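Local atomic coordinates of carboxypeptidase D (Drosophila melanogaster, PDB entry 3MN8), a protein that releases C-terminal arginine or lysine from peptides and proteins as a zinc-dependent carboxypeptidase, seen here as its first, active carboxypeptidase-like domain with the transthyretin-like domain that follows. Residues C156-N161 / C308-A313; A352-Y357 / A387-Y392; P93-A98 / V211-F216; E30-L35 / A115-G120; Y225-S230 / E238-P243. One frame throughout, in Å; residues are numbered along the deposited sequence.

Contact 3 is the core of the set: two parallel strands near the middle of the chain, buried throughout. Contact 2 also pairs strands, but antiparallel and in the separate transthyretin-like domain, about 26 Å away between centres. Contacts 1, 4 and 5 lie toward the outside of the catalytic domain and join loops to loops or a loop to a helix, relying on a disulfide, on acidic and aromatic side chains, and on a tyrosine over a threonine. Contacts 3 and 4 share a neighbourhood, since strand 93-97 leads on to helix 106-121. Contacts 1, 3 and 5 all lie near the active site: the zinc ligands for 1 and 3, the inhibitor's guanidino end for 5.

Contact 1. Residues C156-N161 / C308-A313; sequences CESLPN and CCKYPA
The methylenes of Lys310 lie over the backbone of Cys156 to Ser158, bringing Lys310 CD to 3.7 Å from Ser158 N. An extended chain suits this place, because it covers the loop with carbon while carrying the amino group onward; Lys310 NZ stops 3.7 Å from Ser158 CB. The hydroxyl of Ser158 bonds to Asp103 instead. Beside the lysine, the loops are joined covalently, Cys156 SG to Cys309 SG at 2.0 Å. The two halves of the bridge start differently: the sulfur of Cys156 is anti to its own carbonyl carbon (chi1 -74°), that of Cys309 anti to its backbone N (chi1 -177°), and the bridge turns left-handed between them (chi3 -99°). Lys310 N adds a backbone bond to Cys156 O, 2.8 Å long. Cys308 pairs with Cys268, so consecutive cysteines tie the loop after strand 300-305 to two different places. The side chain of Lys310 comes within about 4 Å of that of the zinc ligand Glu104. A covalent link and a hydrogen bond thus fix, close to the metal, a loop that has no regular structure, and the lysine probably adds positive charge beside the site.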
# COMPACT_ATOMS: atom_id res chain seq x y z
N CYS A 156 -10.35 21.44 8.05
CA CYS A 156 -10.76 20.11 8.45
C CYS A 156 -11.74 19.55 7.43
O CYS A 156 -11.69 18.37 7.06
CB CYS A 156 -11.38 20.13 9.85
SG CYS A 156 -10.17 20.36 11.18
N GLU A 157 -12.63 20.42 6.95
CA GLU A 157 -13.56 20.07 5.88
C GLU A 157 -13.08 20.58 4.53
O GLU A 157 -12.47 21.65 4.44
CB GLU A 157 -14.96 20.62 6.18
CG GLU A 157 -15.68 19.91 7.32
CD GLU A 157 -15.68 20.70 8.61
OE1 GLU A 157 -16.56 21.58 8.77
OE2 GLU A 157 -14.81 20.45 9.47
N SER A 158 -13.35 19.82 3.48
CA SER A 158 -12.94 20.18 2.13
C SER A 158 -13.57 21.50 1.70
O SER A 158 -14.44 22.03 2.39
CB SER A 158 -13.29 19.06 1.15
OG SER A 158 -12.80 19.33 -0.15
N LEU A 159 -13.15 22.02 0.56
CA LEU A 159 -13.55 23.35 0.09
C LEU A 159 -14.76 23.30 -0.82
O LEU A 159 -15.20 22.22 -1.20
CB LEU A 159 -12.40 24.01 -0.68
CG LEU A 159 -11.15 24.56 0.03
CD1 LEU A 159 -10.09 24.91 -1.02
CD2 LEU A 159 -11.47 25.78 0.91
N PRO A 160 -15.31 24.48 -1.17
CA PRO A 160 -16.40 24.57 -2.15
C PRO A 160 -16.07 23.82 -3.44
O PRO A 160 -14.93 23.84 -3.90
CB PRO A 160 -16.47 26.08 -2.42
CG PRO A 160 -16.09 26.68 -1.12
CD PRO A 160 -15.03 25.79 -0.55
N ASN A 161 -17.07 23.15 -4.01
CA ASN A 161 -16.87 22.36 -5.23
C ASN A 161 -16.05 21.09 -5.00
O ASN A 161 -15.86 20.29 -5.92
CB ASN A 161 -16.22 23.21 -6.32
CG ASN A 161 -17.06 24.41 -6.70
OD1 ASN A 161 -16.55 25.52 -6.83
ND2 ASN A 161 -18.35 24.20 -6.88
N CYS A 308 -9.67 13.18 11.59
CA CYS A 308 -11.00 13.72 11.42
C CYS A 308 -10.90 15.00 10.60
O CYS A 308 -11.72 15.24 9.71
CB CYS A 308 -11.64 14.02 12.77
SG CYS A 308 -12.20 12.55 13.64
N CYS A 309 -9.90 15.81 10.92
CA CYS A 309 -9.62 17.01 10.13
C CYS A 309 -8.77 16.69 8.89
O CYS A 309 -7.62 16.23 9.00
CB CYS A 309 -8.93 18.05 10.99
SG CYS A 309 -8.63 19.58 10.09
N LYS A 310 -9.34 16.93 7.72
CA LYS A 310 -8.67 16.61 6.47
C LYS A 310 -7.30 17.28 6.36
O LYS A 310 -6.30 16.64 6.04
CB LYS A 310 -9.55 16.99 5.27
CG LYS A 310 -10.83 16.20 5.19
CD LYS A 310 -11.65 16.55 3.94
CE LYS A 310 -12.55 15.37 3.52
NZ LYS A 310 -13.29 15.56 2.22
N TYR A 311 -7.27 18.58 6.63
CA TYR A 311 -6.04 19.38 6.53
C TYR A 311 -5.74 20.11 7.83
O TYR A 311 -6.05 21.29 7.96
CB TYR A 311 -6.18 20.43 5.42
CG TYR A 311 -4.87 20.91 4.81
CD1 TYR A 311 -4.81 21.32 3.48
CD2 TYR A 311 -3.70 20.95 5.56
CE1 TYR A 311 -3.63 21.76 2.91
CE2 TYR A 311 -2.50 21.38 4.99
CZ TYR A 311 -2.48 21.78 3.66
OH TYR A 311 -1.31 22.22 3.08
N PRO A 312 -5.14 19.41 8.82
CA PRO A 312 -4.87 20.05 10.11
C PRO A 312 -3.65 20.96 10.02
O PRO A 312 -3.05 21.07 8.95
CB PRO A 312 -4.60 18.87 11.05
CG PRO A 312 -4.87 17.60 10.23
CD PRO A 312 -4.73 18.00 8.79
N ALA A 313 -3.29 21.61 11.13
CA ALA A 313 -2.14 22.50 11.17
C ALA A 313 -0.87 21.74 11.52
O ALA A 313 -0.92 20.69 12.17
CB ALA A 313 -2.37 23.65 12.17

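Contact 2. Residues A352-Y357 / A387-Y392; sequences ADANVY and ASAFGY
Asn355 and Ser388 face each other as an antiparallel hydrogen-bonded pair: Asn355 N gives its hydrogen to Ser388 O at 2.6 Å, and Ser388 N returns one to Asn355 O at 2.7 Å. Next along, Val356 and Ala387 form a non-hydrogen-bonded pair, and Val356 CG2 rests on Ala387 CB at 4.1 Å. Ala354 CB and Ala389 CB meet at 4.0 Å where the strands give way to loop. Small or branched apolar side chains suit these places, since Ala354, Val356 and Ala387 all pack against Val343 of strand 339-344. The other face, that of Asn355 and Ser388, is more polar. Here Ser388 OG, set between its backbone N and carbonyl carbon (chi1 56°), lies in the plane of the Tyr357 ring at its edge, 3.4 Å from Tyr357 CE1. His386 meets the same tyrosine ring. Farther out, the Ala387 backbone is bonded to Ser395, and a type II turn from Ala389 to Tyr392 bends the chain away; Gly391 has the positive phi that this turn asks of its third residue. One strand pair, apolar on the side facing strand 339-344 and polar on the other, is typical of a beta-sandwich, here the transthyretin-like domain that follows the catalytic domain.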
# COMPACT_ATOMS: atom_id res chain seq x y z
N ALA A 352 7.42 -17.53 -15.49
CA ALA A 352 6.78 -16.25 -15.24
C ALA A 352 5.30 -16.37 -15.53
O ALA A 352 4.89 -17.19 -16.34
CB ALA A 352 7.41 -15.20 -16.11
N ASP A 353 4.50 -15.57 -14.84
CA ASP A 353 3.05 -15.62 -15.02
C ASP A 353 2.40 -16.96 -14.68
O ASP A 353 1.28 -17.25 -15.11
CB ASP A 353 2.67 -15.20 -16.44
CG ASP A 353 2.12 -13.79 -16.49
OD1 ASP A 353 0.88 -13.64 -16.49
OD2 ASP A 353 2.92 -12.83 -16.52
N ALA A 354 3.09 -17.79 -13.92
CA ALA A 354 2.48 -19.00 -13.38
C ALA A 354 1.41 -18.60 -12.37
O ALA A 354 1.42 -17.48 -11.85
CB ALA A 354 3.52 -19.89 -12.74
N ASN A 355 0.49 -19.52 -12.10
CA ASN A 355 -0.52 -19.30 -11.07
C ASN A 355 -0.31 -20.19 -9.86
O ASN A 355 -0.05 -21.39 -9.98
CB ASN A 355 -1.92 -19.49 -11.63
CG ASN A 355 -2.41 -18.28 -12.41
OD1 ASN A 355 -2.75 -18.38 -13.59
ND2 ASN A 355 -2.44 -17.12 -11.75
N VAL A 356 -0.42 -19.59 -8.68
CA VAL A 356 -0.29 -20.32 -7.43
C VAL A 356 -1.60 -20.24 -6.64
O VAL A 356 -2.01 -19.16 -6.20
CB VAL A 356 0.89 -19.77 -6.58
CG1 VAL A 356 0.88 -20.39 -5.18
CG2 VAL A 356 2.23 -20.03 -7.29
N TYR A 357 -2.24 -21.40 -6.46
CA TYR A 357 -3.55 -21.47 -5.85
C TYR A 357 -3.52 -22.03 -4.43
O TYR A 357 -2.77 -22.96 -4.15
CB TYR A 357 -4.50 -22.33 -6.68
CG TYR A 357 -4.98 -21.76 -8.00
CD1 TYR A 357 -4.33 -22.06 -9.19
CD2 TYR A 357 -6.13 -20.97 -8.06
CE1 TYR A 357 -4.79 -21.56 -10.41
CE2 TYR A 357 -6.59 -20.47 -9.26
CZ TYR A 357 -5.92 -20.76 -10.43
OH TYR A 357 -6.40 -20.25 -11.62
N ALA A 387 0.37 -25.07 -7.83
CA ALA A 387 0.73 -24.13 -8.87
C ALA A 387 0.37 -24.68 -10.24
O ALA A 387 0.42 -25.89 -10.47
CB ALA A 387 2.22 -23.79 -8.80
N SER A 388 0.02 -23.78 -11.14
CA SER A 388 -0.26 -24.19 -12.50
C SER A 388 0.19 -23.12 -13.48
O SER A 388 0.45 -21.96 -13.11
CB SER A 388 -1.75 -24.48 -12.66
OG SER A 388 -2.52 -23.35 -12.28
N ALA A 389 0.30 -23.51 -14.75
CA ALA A 389 0.72 -22.62 -15.82
C ALA A 389 0.43 -23.28 -17.16
O ALA A 389 0.53 -24.50 -17.31
CB ALA A 389 2.22 -22.30 -15.69
N PHE A 390 0.05 -22.46 -18.14
CA PHE A 390 -0.20 -22.93 -19.49
C PHE A 390 1.04 -23.64 -20.04
O PHE A 390 2.16 -23.15 -19.90
CB PHE A 390 -0.58 -21.75 -20.38
CG PHE A 390 -0.76 -22.09 -21.84
CD1 PHE A 390 0.19 -21.70 -22.78
CD2 PHE A 390 -1.87 -22.79 -22.27
CE1 PHE A 390 0.03 -22.01 -24.12
CE2 PHE A 390 -2.03 -23.11 -23.61
CZ PHE A 390 -1.08 -22.72 -24.54
N GLY A 391 0.85 -24.81 -20.64
CA GLY A 391 1.96 -25.56 -21.19
C GLY A 391 2.66 -26.35 -20.11
O GLY A 391 3.70 -26.97 -20.35
N TYR A 392 2.09 -26.34 -18.91
CA TYR A 392 2.63 -27.10 -17.79
C TYR A 392 1.57 -27.92 -17.09
O TYR A 392 0.45 -27.46 -16.92
CB TYR A 392 3.32 -26.17 -16.79
CG TYR A 392 4.59 -25.57 -17.33
CD1 TYR A 392 5.82 -26.18 -17.09
CD2 TYR A 392 4.56 -24.41 -18.09
CE1 TYR A 392 7.00 -25.64 -17.58
CE2 TYR A 392 5.73 -23.86 -18.58
CZ TYR A 392 6.95 -24.48 -18.33
OH TYR A 392 8.12 -23.93 -18.82

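Contact 3. Residues P93-A98 / V211-F216; sequences PVKYIA and VLSANF
Lys95 NZ is gripped from several sides: Ser213 OG lies 2.9 Å away in a weak hydrogen bond, Asn293 supplies its strongest bond, Glu301 forms a long, weak ion pair, and the Phe210 ring offers a cation-pi contact. The lysine starts from a chi1 of 65° and bends along its length, which folds the ammonium back over the neighbouring strand. Ser213 OG also bonds to Glu301, so a small hydroxyl links base to acid in a buried place. A methionine in place of Lys95 would probably leave Asn293 and the Glu301 carboxylate without their cationic partner inside the core. The backbones run parallel, 4° apart. Ile97 N meets Ala214 O at 2.9 Å, Ala214 N meets Lys95 O at 3.3 Å, and Val211 N meets Pro93 O at 2.9 Å. On the face of Tyr96 and Ala214, the edge of Phe216 points at the face of the Tyr96 ring in a T-shaped pair, centroids 5.3 Å apart and planes at 76°. Ala214 CB, small enough to fit beside the tyrosine, touches Tyr96 CE1 at 3.5 Å. Asn215 OD1 is bonded to the zinc ligand His217, a second-shell hold. Adjacent parallel strands amid a helix-flanked mixed sheet, leading to metal-binding residues at or near their C-terminal ends, are typical of the M14 zinc carboxypeptidase fold.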
# COMPACT_ATOMS: atom_id res chain seq x y z
N PRO A 93 8.22 -6.37 -2.67
CA PRO A 93 8.03 -4.95 -2.95
C PRO A 93 6.73 -4.50 -2.31
O PRO A 93 5.73 -5.22 -2.30
CB PRO A 93 7.94 -4.88 -4.49
CG PRO A 93 7.77 -6.29 -4.95
CD PRO A 93 7.73 -7.22 -3.76
N VAL A 94 6.74 -3.30 -1.75
CA VAL A 94 5.58 -2.78 -1.06
C VAL A 94 5.52 -1.29 -1.36
O VAL A 94 6.54 -0.70 -1.73
CB VAL A 94 5.71 -3.00 0.46
CG1 VAL A 94 4.47 -2.52 1.17
CG2 VAL A 94 5.99 -4.47 0.77
N LYS A 95 4.34 -0.69 -1.22
CA LYS A 95 4.18 0.75 -1.43
C LYS A 95 3.23 1.43 -0.44
O LYS A 95 2.27 0.82 0.05
CB LYS A 95 3.74 1.06 -2.86
CG LYS A 95 2.37 0.53 -3.24
CD LYS A 95 2.45 -0.27 -4.54
CE LYS A 95 1.15 -0.18 -5.33
NZ LYS A 95 -0.06 -0.54 -4.54
N TYR A 96 3.53 2.68 -0.13
CA TYR A 96 2.61 3.55 0.60
C TYR A 96 2.27 4.77 -0.26
O TYR A 96 3.17 5.47 -0.73
CB TYR A 96 3.24 4.02 1.91
CG TYR A 96 3.05 3.07 3.07
CD1 TYR A 96 2.04 2.12 3.05
CD2 TYR A 96 3.89 3.12 4.18
CE1 TYR A 96 1.85 1.26 4.11
CE2 TYR A 96 3.71 2.26 5.25
CZ TYR A 96 2.69 1.33 5.20
OH TYR A 96 2.48 0.44 6.24
N ILE A 97 0.99 5.01 -0.51
CA ILE A 97 0.63 6.24 -1.21
C ILE A 97 -0.17 7.14 -0.30
O ILE A 97 -0.88 6.66 0.59
CB ILE A 97 -0.12 6.00 -2.55
CG1 ILE A 97 0.72 5.16 -3.54
CG2 ILE A 97 -0.42 7.34 -3.20
CD1 ILE A 97 0.57 3.68 -3.42
N ALA A 98 -0.04 8.45 -0.49
CA ALA A 98 -0.80 9.41 0.29
C ALA A 98 -1.36 10.55 -0.57
O ALA A 98 -1.05 10.67 -1.75
CB ALA A 98 0.06 9.96 1.40
N VAL A 211 3.31 -6.58 -3.28
CA VAL A 211 2.76 -7.61 -2.42
C VAL A 211 1.70 -7.03 -1.49
O VAL A 211 0.65 -7.62 -1.29
CB VAL A 211 3.86 -8.28 -1.56
CG1 VAL A 211 3.24 -9.14 -0.47
CG2 VAL A 211 4.82 -9.11 -2.44
N LEU A 212 1.99 -5.86 -0.94
CA LEU A 212 1.13 -5.20 0.03
C LEU A 212 1.18 -3.70 -0.21
O LEU A 212 2.16 -3.19 -0.75
CB LEU A 212 1.60 -5.53 1.46
CG LEU A 212 1.09 -4.76 2.68
CD1 LEU A 212 -0.42 -4.75 2.71
CD2 LEU A 212 1.64 -5.37 3.97
N SER A 213 0.14 -2.98 0.20
CA SER A 213 0.06 -1.54 -0.06
C SER A 213 -0.99 -0.85 0.81
O SER A 213 -1.92 -1.47 1.31
CB SER A 213 -0.28 -1.30 -1.53
OG SER A 213 -0.54 0.07 -1.77
N ALA A 214 -0.84 0.45 0.98
CA ALA A 214 -1.84 1.22 1.70
C ALA A 214 -1.90 2.60 1.10
O ALA A 214 -0.87 3.13 0.68
CB ALA A 214 -1.48 1.30 3.17
N ASN A 215 -3.10 3.18 1.02
CA ASN A 215 -3.20 4.60 0.69
C ASN A 215 -4.02 5.42 1.72
O ASN A 215 -5.00 4.93 2.31
CB ASN A 215 -3.57 4.87 -0.79
CG ASN A 215 -5.03 4.68 -1.08
OD1 ASN A 215 -5.74 5.64 -1.38
ND2 ASN A 215 -5.50 3.43 -1.03
N PHE A 216 -3.56 6.64 1.98
CA PHE A 216 -3.98 7.38 3.14
C PHE A 216 -4.90 8.52 2.77
O PHE A 216 -4.67 9.24 1.80
CB PHE A 216 -2.76 7.88 3.91
CG PHE A 216 -1.84 6.78 4.31
CD1 PHE A 216 -0.81 6.38 3.48
CD2 PHE A 216 -2.02 6.11 5.51
CE1 PHE A 216 0.03 5.35 3.85
CE2 PHE A 216 -1.18 5.07 5.88
CZ PHE A 216 -0.16 4.69 5.05

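Contact 4. Residues E30-L35 / A115-G120; sequences EDESFL and AQYLLG
An Asx turn shapes the N-terminal loop where it lies along helix 106-121: Asp31 OD2 accepts from Ser33 N at 3.3 Å, and Asp31 borders Gly120 without a bond, the missing side chain letting the loop come near. Just after the turn, Phe34 packs on the helix. Phe34 CZ lies 3.7 Å from Tyr117 CB, and Tyr117 CD1 sits in the plane of the phenylalanine ring at its edge. Trp321 meets that ring edge-to-face. Gln116 slides past Phe34 in the opposite direction, ring and amide 50° apart, with Gln116 OE1 beside Phe34 CB and Gln116 CB at the ring; its NE2 bonds to Val112 O. Tyr117, with CG anti to the backbone N (chi1 -177°), reaches along the loop. Glu32 CG lies at the ring edge, 3.9 Å from Tyr117 CE1. Tyr117 OH donates to Glu30 OE2 at 2.9 Å, meeting it from above the carboxylate plane. A tyrosine suits this place, with an apolar ring for Phe34 and a hydroxyl for the acid. Glu30 and Glu32 both form salt bridges to Lys325 of helix 317-333, and Trp321 also bonds to Glu32; the shared lysine probably offsets the mutual repulsion of the two acids.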
# COMPACT_ATOMS: atom_id res chain seq x y z
N GLU A 30 16.67 6.84 18.98
CA GLU A 30 16.19 7.26 17.66
C GLU A 30 16.56 8.68 17.18
O GLU A 30 16.49 9.65 17.94
CB GLU A 30 14.67 7.08 17.59
CG GLU A 30 14.17 5.75 18.13
CD GLU A 30 12.66 5.74 18.37
OE1 GLU A 30 12.19 6.56 19.19
OE2 GLU A 30 11.96 4.92 17.75
N ASP A 31 16.94 8.79 15.92
CA ASP A 31 17.14 10.09 15.29
C ASP A 31 15.83 10.54 14.62
O ASP A 31 15.60 10.28 13.43
CB ASP A 31 18.28 10.01 14.29
CG ASP A 31 18.37 11.22 13.39
OD1 ASP A 31 19.16 11.19 12.41
OD2 ASP A 31 17.64 12.20 13.65
N GLU A 32 14.98 11.22 15.38
CA GLU A 32 13.72 11.75 14.87
C GLU A 32 13.76 13.29 14.78
O GLU A 32 12.80 13.97 15.14
CB GLU A 32 12.57 11.35 15.79
CG GLU A 32 12.31 9.86 15.89
CD GLU A 32 11.18 9.54 16.87
OE1 GLU A 32 10.03 9.37 16.41
OE2 GLU A 32 11.45 9.48 18.09
N SER A 33 14.88 13.82 14.30
CA SER A 33 15.07 15.27 14.24
C SER A 33 14.04 15.94 13.34
O SER A 33 13.67 17.11 13.55
CB SER A 33 16.48 15.60 13.75
OG SER A 33 16.67 15.21 12.40
N PHE A 34 13.56 15.20 12.35
CA PHE A 34 12.60 15.72 11.38
C PHE A 34 11.37 16.36 12.02
O PHE A 34 10.51 16.89 11.32
CB PHE A 34 12.20 14.65 10.34
CG PHE A 34 11.75 13.32 10.93
CD1 PHE A 34 10.44 13.13 11.35
CD2 PHE A 34 12.63 12.25 11.02
CE1 PHE A 34 10.03 11.91 11.87
CE2 PHE A 34 12.22 11.02 11.55
CZ PHE A 34 10.92 10.85 11.97
N LEU A 35 11.30 16.33 13.35
CA LEU A 35 10.17 16.90 14.07
C LEU A 35 10.44 18.32 14.59
O LEU A 35 9.53 19.00 15.07
CB LEU A 35 9.81 16.01 15.25
CG LEU A 35 9.77 14.51 14.99
CD1 LEU A 35 9.73 13.74 16.31
CD2 LEU A 35 8.60 14.14 14.08
N ALA A 115 10.16 8.17 5.41
CA ALA A 115 11.35 8.15 4.57
C ALA A 115 12.59 8.49 5.38
O ALA A 115 13.53 7.69 5.47
CB ALA A 115 11.19 9.14 3.41
N GLN A 116 12.60 9.68 5.94
CA GLN A 116 13.70 10.12 6.78
C GLN A 116 13.95 9.14 7.93
O GLN A 116 15.08 8.71 8.16
CB GLN A 116 13.40 11.50 7.33
CG GLN A 116 13.28 12.59 6.26
CD GLN A 116 12.72 13.90 6.83
OE1 GLN A 116 13.46 14.73 7.37
NE2 GLN A 116 11.41 14.07 6.73
N TYR A 117 12.87 8.80 8.64
CA TYR A 117 12.94 7.90 9.79
C TYR A 117 13.65 6.58 9.47
O TYR A 117 14.62 6.20 10.12
CB TYR A 117 11.54 7.61 10.32
CG TYR A 117 11.53 6.74 11.55
CD1 TYR A 117 11.73 7.30 12.81
CD2 TYR A 117 11.33 5.37 11.46
CE1 TYR A 117 11.73 6.51 13.95
CE2 TYR A 117 11.33 4.57 12.60
CZ TYR A 117 11.53 5.15 13.84
OH TYR A 117 11.54 4.37 14.97
N LEU A 118 13.15 5.88 8.47
CA LEU A 118 13.75 4.63 8.06
C LEU A 118 15.22 4.79 7.72
O LEU A 118 16.07 4.09 8.25
CB LEU A 118 13.00 4.04 6.86
CG LEU A 118 11.68 3.40 7.25
CD1 LEU A 118 10.93 2.90 6.02
CD2 LEU A 118 11.92 2.28 8.25
N LEU A 119 15.52 5.71 6.81
CA LEU A 119 16.89 5.87 6.37
C LEU A 119 17.83 6.23 7.50
O LEU A 119 18.82 5.54 7.72
CB LEU A 119 16.98 6.91 5.26
CG LEU A 119 16.59 6.35 3.90
CD1 LEU A 119 16.54 7.46 2.84
CD2 LEU A 119 17.55 5.22 3.51
N GLY A 120 17.50 7.29 8.23
CA GLY A 120 18.37 7.80 9.28
C GLY A 120 18.46 6.92 10.52
O GLY A 120 19.28 7.18 11.41

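Contact 5. Residues Y225-S230 / E238-P243; sequences YPYDNS and EESLTP. With GEM ((2-guanidinoethylmercapto)succinic acid), chain G.
Tyr227 turns the face of its ring to Thr242, whose side chain crosses it at about a right angle and holds OG1 over the ring centre, 3.4 Å above the plane. CG anti to the carbonyl carbon (chi1 -70°) lays the ring along the 240-243 backbone, with Ser240 O at its edge and Pro243 CD 3.7 Å from Tyr227 OH. The Tyr225 ring is used edge-on, Tyr225 CE2 meeting Leu241 CD2 at 4.2 Å. Tyr227 N, just after a cis peptide, gives its hydrogen to Ser240 O at 3.0 Å. Ser240 OG then donates to Asn229 O at 2.7 Å, from 41° above the carbonyl plane; a short hydroxyl is enough to reach this carbonyl. Were an alanine here instead of Tyr227, the Thr242 hydroxyl and the guanidinium of Arg180, which makes a cation-pi contact with the ring, would probably lose the surface they pack on. Asp228 points away from residues 238-243, and Asp228 OD1 lies 2.9 Å from GEM N4 in the inhibitor pocket. The inhibitor's guanidino group resembles an arginine side chain, so the acid set there by this loop is consistent with the enzyme's choice of basic C-terminal residues.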
# COMPACT_ATOMS: atom_id res chain seq x y z
N TYR A 225 -10.90 -1.67 4.00
CA TYR A 225 -10.36 -2.69 3.10
C TYR A 225 -11.42 -3.05 2.08
O TYR A 225 -12.60 -2.74 2.28
CB TYR A 225 -9.97 -3.94 3.89
CG TYR A 225 -11.07 -4.44 4.82
CD1 TYR A 225 -11.25 -3.89 6.08
CD2 TYR A 225 -11.90 -5.47 4.43
CE1 TYR A 225 -12.24 -4.35 6.93
CE2 TYR A 225 -12.90 -5.94 5.27
CZ TYR A 225 -13.06 -5.37 6.52
OH TYR A 225 -14.05 -5.84 7.36
N PRO A 226 -11.01 -3.71 0.99
CA PRO A 226 -11.88 -4.17 -0.11
C PRO A 226 -13.03 -5.10 0.32
O PRO A 226 -12.97 -5.75 1.37
CB PRO A 226 -10.91 -4.93 -1.03
CG PRO A 226 -9.56 -4.36 -0.73
CD PRO A 226 -9.59 -3.99 0.73
N TYR A 227 -14.10 -5.15 -0.48
CA TYR A 227 -14.26 -4.30 -1.65
C TYR A 227 -14.97 -3.01 -1.25
O TYR A 227 -15.61 -2.94 -0.19
CB TYR A 227 -15.11 -5.01 -2.70
CG TYR A 227 -14.46 -6.19 -3.38
CD1 TYR A 227 -13.36 -6.03 -4.22
CD2 TYR A 227 -15.00 -7.47 -3.24
CE1 TYR A 227 -12.79 -7.11 -4.87
CE2 TYR A 227 -14.43 -8.55 -3.87
CZ TYR A 227 -13.33 -8.36 -4.69
OH TYR A 227 -12.76 -9.43 -5.32
N ASP A 228 -14.87 -2.00 -2.12
CA ASP A 228 -15.49 -0.69 -1.90
C ASP A 228 -16.85 -0.63 -2.59
O ASP A 228 -17.61 0.31 -2.38
CB ASP A 228 -14.59 0.43 -2.45
CG ASP A 228 -13.46 0.82 -1.48
OD1 ASP A 228 -13.53 0.42 -0.29
OD2 ASP A 228 -12.51 1.54 -1.89
N ASN A 229 -17.14 -1.63 -3.41
CA ASN A 229 -18.41 -1.66 -4.13
C ASN A 229 -18.89 -3.09 -4.43
O ASN A 229 -18.20 -4.06 -4.12
CB ASN A 229 -18.34 -0.82 -5.42
CG ASN A 229 -17.54 -1.50 -6.52
OD1 ASN A 229 -16.95 -2.58 -6.34
ND2 ASN A 229 -17.50 -0.85 -7.68
N SER A 230 -20.08 -3.20 -5.02
CA SER A 230 -20.64 -4.51 -5.35
C SER A 230 -21.53 -4.45 -6.58
O SER A 230 -21.87 -3.36 -7.05
CB SER A 230 -21.41 -5.07 -4.16
OG SER A 230 -22.55 -4.28 -3.89
N GLU A 238 -23.61 -2.41 3.88
CA GLU A 238 -23.69 -3.79 3.44
C GLU A 238 -22.32 -4.28 2.94
O GLU A 238 -21.79 -3.77 1.94
CB GLU A 238 -24.77 -3.95 2.36
CG GLU A 238 -25.82 -5.01 2.66
CD GLU A 238 -27.15 -4.73 1.96
OE1 GLU A 238 -28.01 -5.64 1.89
OE2 GLU A 238 -27.32 -3.59 1.49
N GLU A 239 -21.77 -5.27 3.66
CA GLU A 239 -20.46 -5.85 3.34
C GLU A 239 -20.37 -6.44 1.93
O GLU A 239 -21.20 -7.25 1.51
CB GLU A 239 -20.10 -6.93 4.37
CG GLU A 239 -19.67 -6.38 5.73
CD GLU A 239 -19.25 -7.48 6.69
OE1 GLU A 239 -18.35 -7.23 7.53
OE2 GLU A 239 -19.82 -8.60 6.61
N SER A 240 -19.33 -6.03 1.21
CA SER A 240 -18.99 -6.63 -0.07
C SER A 240 -17.59 -7.23 0.04
O SER A 240 -16.61 -6.70 -0.48
CB SER A 240 -19.03 -5.58 -1.18
OG SER A 240 -18.57 -6.13 -2.40
N LEU A 241 -17.50 -8.36 0.73
CA LEU A 241 -16.22 -8.93 1.13
C LEU A 241 -15.39 -9.53 0.01
O LEU A 241 -15.86 -9.77 -1.10
CB LEU A 241 -16.40 -9.93 2.27
CG LEU A 241 -17.10 -9.32 3.48
CD1 LEU A 241 -17.40 -10.35 4.55
CD2 LEU A 241 -16.25 -8.18 4.04
N THR A 242 -14.13 -9.77 0.33
CA THR A 242 -13.13 -10.23 -0.61
C THR A 242 -12.81 -11.68 -0.31
O THR A 242 -12.95 -12.14 0.83
CB THR A 242 -11.88 -9.34 -0.47
OG1 THR A 242 -11.85 -8.38 -1.54
CG2 THR A 242 -10.61 -10.15 -0.49
N PRO A 243 -12.39 -12.44 -1.34
CA PRO A 243 -11.99 -13.82 -1.05
C PRO A 243 -10.95 -13.84 0.06
O PRO A 243 -10.89 -14.77 0.84
CB PRO A 243 -11.37 -14.29 -2.38
CG PRO A 243 -11.95 -13.40 -3.42
CD PRO A 243 -12.22 -12.08 -2.76
C8 GEM G . -13.41 7.57 0.55
S7 GEM G . -12.21 6.29 0.32
C6 GEM G . -12.42 5.38 1.83
C5 GEM G . -13.86 4.95 2.09
N3 GEM G . -14.20 3.93 1.11
C1 GEM G . -15.40 3.41 0.88
N4 GEM G . -15.55 2.48 -0.05
N2 GEM G . -16.45 3.82 1.58
C9 GEM G . -13.54 8.30 -0.76
O14 GEM G . -12.77 7.98 -1.69
O15 GEM G . -14.42 9.18 -0.88
C10 GEM G . -13.07 8.53 1.71
C11 GEM G . -11.86 9.43 1.52
O12 GEM G . -11.02 9.47 2.46
O13 GEM G . -11.75 10.12 0.48